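Local coordinates for protein class B carbapenemase GOB-18 (Elizabethkingia meningoseptica, PDB 5K0W) that probably hydrolyses the beta-lactam ring of antibiotics, carbapenems among them, as a subclass B3 metallo-beta-lactamase working with two zinc ions, at residues P75-K78 against A79-K83; F118-K122 against A123-V127; V203-D206 against K207-E211. One frame throughout, in Å; residues are numbered along the deposited sequence.

Contact 1 (P75-K78 against A79-K83)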
ATOM      1  N   PRO A  75      15.949  -7.225  -0.611  1.00 28.56           N
ATOM      2  CA  PRO A  75      16.719  -7.734  -1.754  1.00 27.66           C
ATOM      3  C   PRO A  75      15.839  -8.090  -2.955  1.00 31.86           C
ATOM      4  O   PRO A  75      16.255  -7.829  -4.085  1.00 31.69           O
ATOM      5  CB  PRO A  75      17.413  -8.974  -1.191  1.00 29.38           C
ATOM      6  CG  PRO A  75      16.615  -9.377  -0.030  1.00 33.82           C
ATOM      7  CD  PRO A  75      16.094  -8.123   0.557  1.00 29.97           C
ATOM      8  N   ILE A  76      14.611  -8.635  -2.703  1.00 28.03           N
ATOM      9  CA  ILE A  76      13.612  -9.023  -3.710  1.00 27.11           C
ATOM     10  C   ILE A  76      13.153  -7.828  -4.556  1.00 29.43           C
ATOM     11  O   ILE A  76      13.192  -7.915  -5.780  1.00 30.02           O
ATOM     12  CB  ILE A  76      12.408  -9.786  -3.085  1.00 30.53           C
ATOM     13  CG1 ILE A  76      12.851 -11.135  -2.469  1.00 31.22           C
ATOM     14  CG2 ILE A  76      11.275  -9.995  -4.129  1.00 32.03           C
ATOM     15  CD1 ILE A  76      11.808 -11.808  -1.549  1.00 41.31           C
ATOM     16  N   ILE A  77      12.704  -6.728  -3.910  1.00 23.74           N
ATOM     17  CA  ILE A  77      12.225  -5.527  -4.611  1.00 21.61           C
ATOM     18  C   ILE A  77      13.342  -4.917  -5.421  1.00 25.18           C
ATOM     19  O   ILE A  77      13.134  -4.590  -6.587  1.00 26.04           O
ATOM     20  CB  ILE A  77      11.479  -4.528  -3.683  1.00 23.19           C
ATOM     21  CG1 ILE A  77      10.208  -5.193  -3.127  1.00 21.99           C
ATOM     22  CG2 ILE A  77      11.118  -3.212  -4.415  1.00 23.63           C
ATOM     23  CD1 ILE A  77       9.769  -4.723  -1.846  1.00 24.14           C
ATOM     24  N   LYS A  78      14.541  -4.844  -4.835  1.00 21.98           N
ATOM     25  CA  LYS A  78      15.737  -4.319  -5.496  1.00 21.87           C
ATOM     26  C   LYS A  78      16.054  -5.128  -6.748  1.00 24.36           C
ATOM     27  O   LYS A  78      16.295  -4.536  -7.795  1.00 24.79           O
ATOM     28  CB  LYS A  78      16.917  -4.305  -4.526  1.00 23.82           C
ATOM     29  CG  LYS A  78      17.393  -2.896  -4.204  1.00 29.02           C
ATOM     30  CD  LYS A  78      18.142  -2.818  -2.898  1.00 31.68           C
ATOM     31  CE  LYS A  78      19.498  -3.475  -2.885  1.00 36.45           C
ATOM     32  NZ  LYS A  78      19.938  -3.790  -1.499  1.00 44.58           N
ATOM     33  N   ALA A  79      15.955  -6.465  -6.653  1.00 20.71           N
ATOM     34  CA  ALA A  79      16.210  -7.410  -7.744  1.00 21.14           C
ATOM     35  C   ALA A  79      15.150  -7.291  -8.841  1.00 26.48           C
ATOM     36  O   ALA A  79      15.497  -7.345 -10.030  1.00 27.63           O
ATOM     37  CB  ALA A  79      16.249  -8.833  -7.206  1.00 21.80           C
ATOM     38  N   ASN A  80      13.868  -7.133  -8.437  1.00 21.50           N
ATOM     39  CA  ASN A  80      12.718  -6.972  -9.333  1.00 20.74           C
ATOM     40  C   ASN A  80      12.852  -5.672 -10.136  1.00 24.71           C
ATOM     41  O   ASN A  80      12.630  -5.687 -11.351  1.00 24.75           O
ATOM     42  CB  ASN A  80      11.396  -6.995  -8.548  1.00 17.83           C
ATOM     43  CG  ASN A  80      10.933  -8.363  -8.077  1.00 33.35           C
ATOM     44  OD1 ASN A  80      11.479  -9.404  -8.445  1.00 20.03           O
ATOM     45  ND2 ASN A  80       9.881  -8.393  -7.262  1.00 25.48           N
ATOM     46  N   ILE A  81      13.260  -4.562  -9.467  1.00 19.83           N
ATOM     47  CA  ILE A  81      13.470  -3.263 -10.116  1.00 19.28           C
ATOM     48  C   ILE A  81      14.528  -3.399 -11.218  1.00 26.69           C
ATOM     49  O   ILE A  81      14.264  -2.979 -12.345  1.00 26.99           O
ATOM     50  CB  ILE A  81      13.744  -2.117  -9.107  1.00 21.33           C
ATOM     51  CG1 ILE A  81      12.472  -1.846  -8.246  1.00 21.40           C
ATOM     52  CG2 ILE A  81      14.206  -0.840  -9.845  1.00 22.11           C
ATOM     53  CD1 ILE A  81      12.629  -0.930  -7.021  1.00 24.71           C
ATOM     54  N   GLN A  82      15.680  -4.063 -10.903  1.00 24.62           N
ATOM     55  CA  GLN A  82      16.772  -4.340 -11.838  1.00 25.10           C
ATOM     56  C   GLN A  82      16.282  -5.181 -13.040  1.00 32.53           C
ATOM     57  O   GLN A  82      16.538  -4.802 -14.179  1.00 34.01           O
ATOM     58  CB  GLN A  82      17.931  -5.039 -11.112  1.00 26.46           C
ATOM     59  CG  GLN A  82      19.283  -4.886 -11.820  1.00 40.61           C
ATOM     60  CD  GLN A  82      20.469  -5.223 -10.932  1.00 56.03           C
ATOM     61  OE1 GLN A  82      21.047  -6.314 -11.003  1.00 53.19           O
ATOM     62  NE2 GLN A  82      20.904  -4.276 -10.115  1.00 40.62           N
ATOM     63  N   LYS A  83      15.534  -6.280 -12.783  1.00 29.64           N
ATOM     64  CA  LYS A  83      14.963  -7.187 -13.786  1.00 29.74           C
ATOM     65  C   LYS A  83      14.163  -6.463 -14.887  1.00 34.82           C
ATOM     66  O   LYS A  83      14.230  -6.858 -16.053  1.00 35.71           O
ATOM     67  CB  LYS A  83      14.094  -8.248 -13.093  1.00 31.90           C
ATOM     68  CG  LYS A  83      13.786  -9.462 -13.947  1.00 45.79           C
ATOM     69  CD  LYS A  83      13.185 -10.562 -13.104  1.00 66.41           C
ATOM     70  CE  LYS A  83      12.894 -11.835 -13.872  1.00 87.22           C
ATOM     71  NZ  LYS A  83      14.107 -12.458 -14.490  1.00 98.61           N
TER
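Four successive i to i+4 backbone hydrogen bonds join 75-78 to 79-83 within one helix. Ala-79 N reaches Pro-75 O at 2.9 Å, Asn-80 N binds Ile-76 O and Ile-81 N binds Ile-77 O; the fourth bond, Gln-82 N to Lys-78 O, is longer at 3.2 Å. Ile-81 N approaches Ile-77 O nearly along the C=O axis, with 161° at the hydrogen.

Apolar contact runs along the buried side. Ile-77 and Ile-81, one turn apart, meet at an angle: CG2 of Ile-77 touches CD1 of Ile-81 at 3.8 Å. Ile-77 turns CG2 opposite its own backbone N, while Ile-81 sets CG1 beside its N (chi1 -67°), which lays CG1 3.3 Å from Ile-77 O and brings CD1 back to its neighbour.

Among the polar side chains, Asn-80 is buried. It lies alongside Ile-76 and points the same way, with ND2 3.8 Å from Ile-76 CG2 and CG 3.3 Å from Ile-76 O. Its amide is fixed from outside the helix: ND2 donates to Val-47 O and, weakly, to Tyr-35 O, and OD1 is hydrogen-bonded to a glycerol probably left from crystallisation. Lys-78 bends at chi3 (70°) and ends in a salt bridge with Glu-113.

This is regular alpha-helical packing in the connection of a beta-alpha-beta unit: helix 73-83 links the parallel strands 62-66 and 91-95 of the seven-stranded sheet in the metallo-beta-lactamase fold, Ile-77 and Ile-81 on the buried side, Ala-79 and Gln-82 exposed.

Contact 2 (F118-K122 against A123-V127)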
ATOM      1  N   PHE A 118      10.516  10.584   1.784  1.00 27.14           N
ATOM      2  CA  PHE A 118       9.401   9.771   2.240  1.00 25.76           C
ATOM      3  C   PHE A 118       8.219  10.652   2.628  1.00 29.39           C
ATOM      4  O   PHE A 118       8.346  11.480   3.525  1.00 29.87           O
ATOM      5  CB  PHE A 118       9.825   8.815   3.374  1.00 26.42           C
ATOM      6  CG  PHE A 118       8.691   8.034   4.000  1.00 27.44           C
ATOM      7  CD1 PHE A 118       7.756   7.366   3.205  1.00 29.64           C
ATOM      8  CD2 PHE A 118       8.575   7.933   5.383  1.00 30.20           C
ATOM      9  CE1 PHE A 118       6.704   6.652   3.781  1.00 30.89           C
ATOM     10  CE2 PHE A 118       7.520   7.216   5.961  1.00 33.07           C
ATOM     11  CZ  PHE A 118       6.596   6.574   5.155  1.00 31.00           C
ATOM     12  N   TYR A 119       7.091  10.502   1.909  1.00 24.44           N
ATOM     13  CA  TYR A 119       5.858  11.258   2.143  1.00 23.68           C
ATOM     14  C   TYR A 119       4.799  10.283   2.654  1.00 26.85           C
ATOM     15  O   TYR A 119       4.621   9.215   2.077  1.00 26.58           O
ATOM     16  CB  TYR A 119       5.365  11.930   0.842  1.00 25.42           C
ATOM     17  CG  TYR A 119       6.351  12.798   0.086  1.00 27.57           C
ATOM     18  CD1 TYR A 119       7.472  13.332   0.715  1.00 29.86           C
ATOM     19  CD2 TYR A 119       6.115  13.161  -1.234  1.00 28.71           C
ATOM     20  CE1 TYR A 119       8.357  14.166   0.037  1.00 31.09           C
ATOM     21  CE2 TYR A 119       6.995  13.993  -1.925  1.00 30.07           C
ATOM     22  CZ  TYR A 119       8.115  14.497  -1.285  1.00 37.48           C
ATOM     23  OH  TYR A 119       8.981  15.325  -1.959  1.00 36.61           O
ATOM     24  N   VAL A 120       4.107  10.633   3.736  1.00 24.53           N
ATOM     25  CA  VAL A 120       3.096   9.767   4.334  1.00 24.91           C
ATOM     26  C   VAL A 120       1.851  10.527   4.832  1.00 29.50           C
ATOM     27  O   VAL A 120       1.923  11.732   5.095  1.00 27.94           O
ATOM     28  CB  VAL A 120       3.735   8.896   5.445  1.00 28.92           C
ATOM     29  CG1 VAL A 120       3.767   9.624   6.788  1.00 27.80           C
ATOM     30  CG2 VAL A 120       3.032   7.545   5.555  1.00 29.44           C
ATOM     31  N   ASP A 121       0.720   9.791   4.984  1.00 26.92           N
ATOM     32  CA  ASP A 121      -0.543  10.297   5.516  1.00 26.84           C
ATOM     33  C   ASP A 121      -0.250  10.798   6.920  1.00 29.69           C
ATOM     34  O   ASP A 121       0.401  10.083   7.691  1.00 30.73           O
ATOM     35  CB  ASP A 121      -1.563   9.158   5.586  1.00 29.17           C
ATOM     36  CG  ASP A 121      -3.010   9.596   5.735  1.00 44.29           C
ATOM     37  OD1 ASP A 121      -3.324  10.297   6.729  1.00 46.48           O
ATOM     38  OD2 ASP A 121      -3.841   9.180   4.900  1.00 47.41           O
ATOM     39  N   LYS A 122      -0.678  12.029   7.241  1.00 23.12           N
ATOM     40  CA  LYS A 122      -0.422  12.645   8.536  1.00 21.47           C
ATOM     41  C   LYS A 122      -0.803  11.742   9.710  1.00 25.26           C
ATOM     42  O   LYS A 122      -0.010  11.595  10.646  1.00 26.59           O
ATOM     43  CB  LYS A 122      -1.096  14.015   8.643  1.00 22.86           C
ATOM     44  CG  LYS A 122      -0.462  14.932   9.680  1.00 27.18           C
ATOM     45  CD  LYS A 122      -1.235  16.224   9.794  1.00 34.78           C
ATOM     46  CE  LYS A 122      -0.569  17.210  10.709  1.00 43.34           C
ATOM     47  NZ  LYS A 122      -1.571  17.889  11.565  1.00 53.18           N
ATOM     48  N   ALA A 123      -1.968  11.083   9.630  1.00 19.14           N
ATOM     49  CA  ALA A 123      -2.463  10.201  10.683  1.00 18.16           C
ATOM     50  C   ALA A 123      -1.573   9.007  11.068  1.00 21.95           C
ATOM     51  O   ALA A 123      -1.755   8.468  12.158  1.00 23.62           O
ATOM     52  CB  ALA A 123      -3.865   9.733  10.349  1.00 18.40           C
ATOM     53  N   ASP A 124      -0.636   8.586  10.196  1.00 16.96           N
ATOM     54  CA  ASP A 124       0.237   7.436  10.463  1.00 16.72           C
ATOM     55  C   ASP A 124       1.670   7.770  10.921  1.00 22.08           C
ATOM     56  O   ASP A 124       2.452   6.857  11.189  1.00 23.11           O
ATOM     57  CB  ASP A 124       0.226   6.449   9.289  1.00 18.31           C
ATOM     58  CG  ASP A 124      -0.830   5.340   9.371  1.00 29.38           C
ATOM     59  OD1 ASP A 124      -1.310   5.031  10.515  1.00 27.01           O
ATOM     60  OD2 ASP A 124      -1.129   4.727   8.310  1.00 35.32           O
ATOM     61  N   VAL A 125       1.991   9.069  11.052  1.00 17.70           N
ATOM     62  CA  VAL A 125       3.288   9.586  11.468  1.00 18.32           C
ATOM     63  C   VAL A 125       3.909   8.919  12.710  1.00 24.37           C
ATOM     64  O   VAL A 125       5.034   8.422  12.616  1.00 23.62           O
ATOM     65  CB  VAL A 125       3.256  11.130  11.533  1.00 22.97           C
ATOM     66  CG1 VAL A 125       4.320  11.707  12.462  1.00 22.57           C
ATOM     67  CG2 VAL A 125       3.402  11.700  10.138  1.00 23.39           C
ATOM     68  N   ASP A 126       3.178   8.895  13.856  1.00 21.77           N
ATOM     69  CA  ASP A 126       3.660   8.303  15.105  1.00 21.80           C
ATOM     70  C   ASP A 126       3.975   6.823  14.986  1.00 27.57           C
ATOM     71  O   ASP A 126       5.035   6.408  15.450  1.00 28.55           O
ATOM     72  CB  ASP A 126       2.753   8.639  16.304  1.00 23.79           C
ATOM     73  CG  ASP A 126       2.914  10.077  16.813  1.00 37.92           C
ATOM     74  OD1 ASP A 126       4.045  10.631  16.704  1.00 39.10           O
ATOM     75  OD2 ASP A 126       1.911  10.655  17.310  1.00 43.94           O
ATOM     76  N   VAL A 127       3.126   6.042  14.278  1.00 22.69           N
ATOM     77  CA  VAL A 127       3.376   4.611  14.032  1.00 21.15           C
ATOM     78  C   VAL A 127       4.737   4.409  13.310  1.00 25.49           C
ATOM     79  O   VAL A 127       5.500   3.494  13.655  1.00 24.90           O
ATOM     80  CB  VAL A 127       2.178   3.945  13.290  1.00 22.69           C
ATOM     81  CG1 VAL A 127       2.477   2.491  12.918  1.00 21.79           C
ATOM     82  CG2 VAL A 127       0.909   4.025  14.128  1.00 22.09           C
TER
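Asp-121 receives two backbone N-H groups from 123-127, one on its main chain and one on its side chain. Its O takes Asp-124 N at 3.1 Å, the donor standing 49° out of the carbonyl plane. Its carboxylate accepts Ala-123 N through OD1 at 3.3 Å, on the lone pair facing away from OD2; CG lies opposite the backbone N (chi1 -163°), which swings OD1 forward to that amide. OD2 is taken by His-171 ND1, so both carboxylate oxygens of this buried residue have a donor.

Lys-122 O accepts Val-125 N at 3.2 Å, again from well above the carbonyl plane. The buried carboxylate of Asp-124 is satisfied beyond the turn: OD2 bonds Thr-176 OG1, and OD1 has a weak bond from Gly-178 N. Apolar contact is limited to Val-120 CG1 against Val-125 CG2 at 4.0 Å.

The Asx turn at Asp-121 and the i to i+3 bonds of the 3-10 turn lead strand 117-121 into helix 125-129. That threonine follows the zinc ligand His-175, and the Asp-124 side chain lies about 5 Å from that of another ligand, Gln-98, consistent with a link between this turn and the loops that carry the zinc ligands.

Contact 3 (V203-D206 against K207-E211)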
ATOM      1  N   VAL A 203     -11.078  -5.203   8.687  1.00 21.62           N
ATOM      2  CA  VAL A 203     -11.037  -5.019  10.153  1.00 21.81           C
ATOM      3  C   VAL A 203     -10.071  -6.027  10.792  1.00 26.34           C
ATOM      4  O   VAL A 203     -10.301  -7.229  10.693  1.00 24.61           O
ATOM      5  CB  VAL A 203     -12.453  -5.008  10.822  1.00 25.01           C
ATOM      6  CG1 VAL A 203     -12.360  -4.841  12.343  1.00 25.00           C
ATOM      7  CG2 VAL A 203     -13.330  -3.917  10.227  1.00 24.39           C
ATOM      8  N   ILE A 204      -9.005  -5.522  11.464  1.00 25.16           N
ATOM      9  CA  ILE A 204      -7.964  -6.331  12.131  1.00 25.80           C
ATOM     10  C   ILE A 204      -8.203  -6.597  13.633  1.00 29.69           C
ATOM     11  O   ILE A 204      -7.548  -7.478  14.211  1.00 31.31           O
ATOM     12  CB  ILE A 204      -6.535  -5.809  11.832  1.00 29.43           C
ATOM     13  CG1 ILE A 204      -6.270  -4.424  12.493  1.00 29.76           C
ATOM     14  CG2 ILE A 204      -6.318  -5.773  10.307  1.00 31.12           C
ATOM     15  CD1 ILE A 204      -4.863  -3.912  12.399  1.00 37.48           C
ATOM     16  N   VAL A 205      -9.132  -5.837  14.249  1.00 24.37           N
ATOM     17  CA  VAL A 205      -9.496  -5.985  15.666  1.00 24.26           C
ATOM     18  C   VAL A 205     -10.611  -7.014  15.866  1.00 32.88           C
ATOM     19  O   VAL A 205     -11.629  -6.996  15.167  1.00 33.74           O
ATOM     20  CB  VAL A 205      -9.763  -4.662  16.439  1.00 26.67           C
ATOM     21  CG1 VAL A 205      -8.489  -3.853  16.600  1.00 26.24           C
ATOM     22  CG2 VAL A 205     -10.872  -3.826  15.799  1.00 26.21           C
ATOM     23  N   ASP A 206     -10.409  -7.898  16.841  1.00 32.58           N
ATOM     24  CA  ASP A 206     -11.327  -8.976  17.233  1.00 33.72           C
ATOM     25  C   ASP A 206     -12.388  -8.454  18.233  1.00 34.55           C
ATOM     26  O   ASP A 206     -13.515  -8.947  18.240  1.00 34.14           O
ATOM     27  CB  ASP A 206     -10.532 -10.138  17.868  1.00 37.43           C
ATOM     28  CG  ASP A 206      -9.156 -10.406  17.247  1.00 60.38           C
ATOM     29  OD1 ASP A 206      -8.222  -9.562  17.452  1.00 61.93           O
ATOM     30  OD2 ASP A 206      -8.996 -11.467  16.597  1.00 69.55           O
ATOM     31  N   LYS A 207     -12.018  -7.445  19.052  1.00 29.11           N
ATOM     32  CA  LYS A 207     -12.866  -6.797  20.053  1.00 28.52           C
ATOM     33  C   LYS A 207     -13.755  -5.655  19.476  1.00 32.83           C
ATOM     34  O   LYS A 207     -13.496  -5.165  18.376  1.00 33.47           O
ATOM     35  CB  LYS A 207     -12.007  -6.304  21.239  1.00 30.75           C
ATOM     36  CG  LYS A 207     -11.019  -5.188  20.905  1.00 45.23           C
ATOM     37  CD  LYS A 207     -10.232  -4.729  22.136  1.00 52.67           C
ATOM     38  CE  LYS A 207      -9.486  -3.443  21.874  1.00 63.43           C
ATOM     39  NZ  LYS A 207      -8.963  -2.824  23.116  1.00 73.86           N
ATOM     40  N   LYS A 208     -14.789  -5.234  20.240  1.00 28.51           N
ATOM     41  CA  LYS A 208     -15.753  -4.168  19.907  1.00 27.51           C
ATOM     42  C   LYS A 208     -15.058  -2.837  19.730  1.00 27.81           C
ATOM     43  O   LYS A 208     -14.183  -2.515  20.527  1.00 26.23           O
ATOM     44  CB  LYS A 208     -16.832  -4.043  21.004  1.00 30.68           C
ATOM     45  CG  LYS A 208     -17.717  -5.279  21.140  1.00 45.98           C
ATOM     46  CD  LYS A 208     -18.710  -5.192  22.297  1.00 53.90           C
ATOM     47  CE  LYS A 208     -19.486  -6.490  22.420  1.00 59.78           C
ATOM     48  NZ  LYS A 208     -20.597  -6.390  23.397  1.00 70.67           N
ATOM     49  N   PHE A 209     -15.445  -2.053  18.697  1.00 23.78           N
ATOM     50  CA  PHE A 209     -14.819  -0.743  18.401  1.00 23.36           C
ATOM     51  C   PHE A 209     -14.788   0.207  19.605  1.00 27.37           C
ATOM     52  O   PHE A 209     -13.861   1.014  19.745  1.00 26.99           O
ATOM     53  CB  PHE A 209     -15.434  -0.055  17.161  1.00 24.48           C
ATOM     54  CG  PHE A 209     -15.195  -0.728  15.822  1.00 25.46           C
ATOM     55  CD1 PHE A 209     -13.959  -1.286  15.510  1.00 27.41           C
ATOM     56  CD2 PHE A 209     -16.196  -0.765  14.856  1.00 27.22           C
ATOM     57  CE1 PHE A 209     -13.745  -1.913  14.278  1.00 28.06           C
ATOM     58  CE2 PHE A 209     -15.979  -1.399  13.628  1.00 29.56           C
ATOM     59  CZ  PHE A 209     -14.752  -1.962  13.345  1.00 27.08           C
ATOM     60  N   SER A 210     -15.788   0.070  20.488  1.00 23.49           N
ATOM     61  CA  SER A 210     -15.936   0.850  21.716  1.00 23.46           C
ATOM     62  C   SER A 210     -14.815   0.522  22.716  1.00 28.35           C
ATOM     63  O   SER A 210     -14.440   1.389  23.518  1.00 28.40           O
ATOM     64  CB  SER A 210     -17.304   0.594  22.344  1.00 26.05           C
ATOM     65  OG  SER A 210     -17.515  -0.794  22.556  1.00 32.68           O
ATOM     66  N   GLU A 211     -14.285  -0.725  22.668  1.00 23.53           N
ATOM     67  CA  GLU A 211     -13.195  -1.164  23.526  1.00 23.06           C
ATOM     68  C   GLU A 211     -11.854  -0.577  23.030  1.00 28.37           C
ATOM     69  O   GLU A 211     -10.936  -0.401  23.829  1.00 29.66           O
ATOM     70  CB  GLU A 211     -13.091  -2.698  23.549  1.00 24.39           C
ATOM     71  CG  GLU A 211     -14.259  -3.467  24.148  1.00 39.66           C
ATOM     72  CD  GLU A 211     -14.079  -4.974  24.050  1.00 80.61           C
ATOM     73  OE1 GLU A 211     -14.920  -5.642  23.402  1.00 70.00           O
ATOM     74  OE2 GLU A 211     -13.069  -5.483  24.589  1.00 88.12           O
TER
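The ring of Phe-209 is met along its edge by two valines, Val-203 and Val-205. CE1 touches both: Val-203 CG1 and Val-205 CG2 each lie 3.8 Å from it, near the ring plane. Val-203 approaches from the direction opposite to the phenylalanine side chain and uses both methyls, its CG2 lying in the ring plane 3.9 Å from Phe-209 CZ. Val-205 comes across at a slant, and its CG2 also lies 3.9 Å from Lys-207 O. The valine's torsion (chi1 -68°) wedges CG2 between its own N and carbonyl carbon, on the side from which it meets the ring. No hydrogen bond joins 203-206 to 207-211, so apolar contact carries the meeting of their side chains.

The next shell fixes the phenylalanine's own segment. Glu-211 folds back on Lys-208: its N bonds Lys-208 O at 2.8 Å, while Lys-208 N donates to Glu-211 OE1 at 3.2 Å, reaching that oxygen from 61° out of the carboxylate plane. Lys-207 stretches its chain along the same turn to a weak bond between NZ and Glu-211 O.

Farther out, two helices pack against the cluster. Ile-218 of helix 218-230 touches Val-205 and Phe-209, and Tyr-222 of that helix touches Val-203. From helix 265-284, Ile-283 packs on Phe-209, while Lys-282 makes a cation-pi contact with its ring and donates to Lys-207 O. Ile-204, between the valines, touches the zinc ligands His-100 and His-175. The whole is a small hydrophobic cluster folding a long loop back on itself, in the connection between strand 192-198 and helix 218-230 that passes beside the dizinc site.

Overall arrangement
All three contacts are local and partly buried, and none touches another. Contacts 1 and 2 belong to two beta-alpha-beta units of the seven-stranded sheet, whose strands 91-95 and 117-121 lie side by side; contact 3 lies in a loop following strand 192-198 of the five-stranded sheet, on the opposite side of the chain's centre from contact 1. Contact 2 lies nearest that centre (about 13 Å, centre to centre), contact 1 farther out at about 18 Å. Regular helix bonds dominate contact 1, while contact 2 relies on turn bonds and buried carboxylates near the zinc ligands. Contact 3, the farthest out, has exposed charged residues around a phenylalanine-valine cluster and no hydrogen bond between its segments.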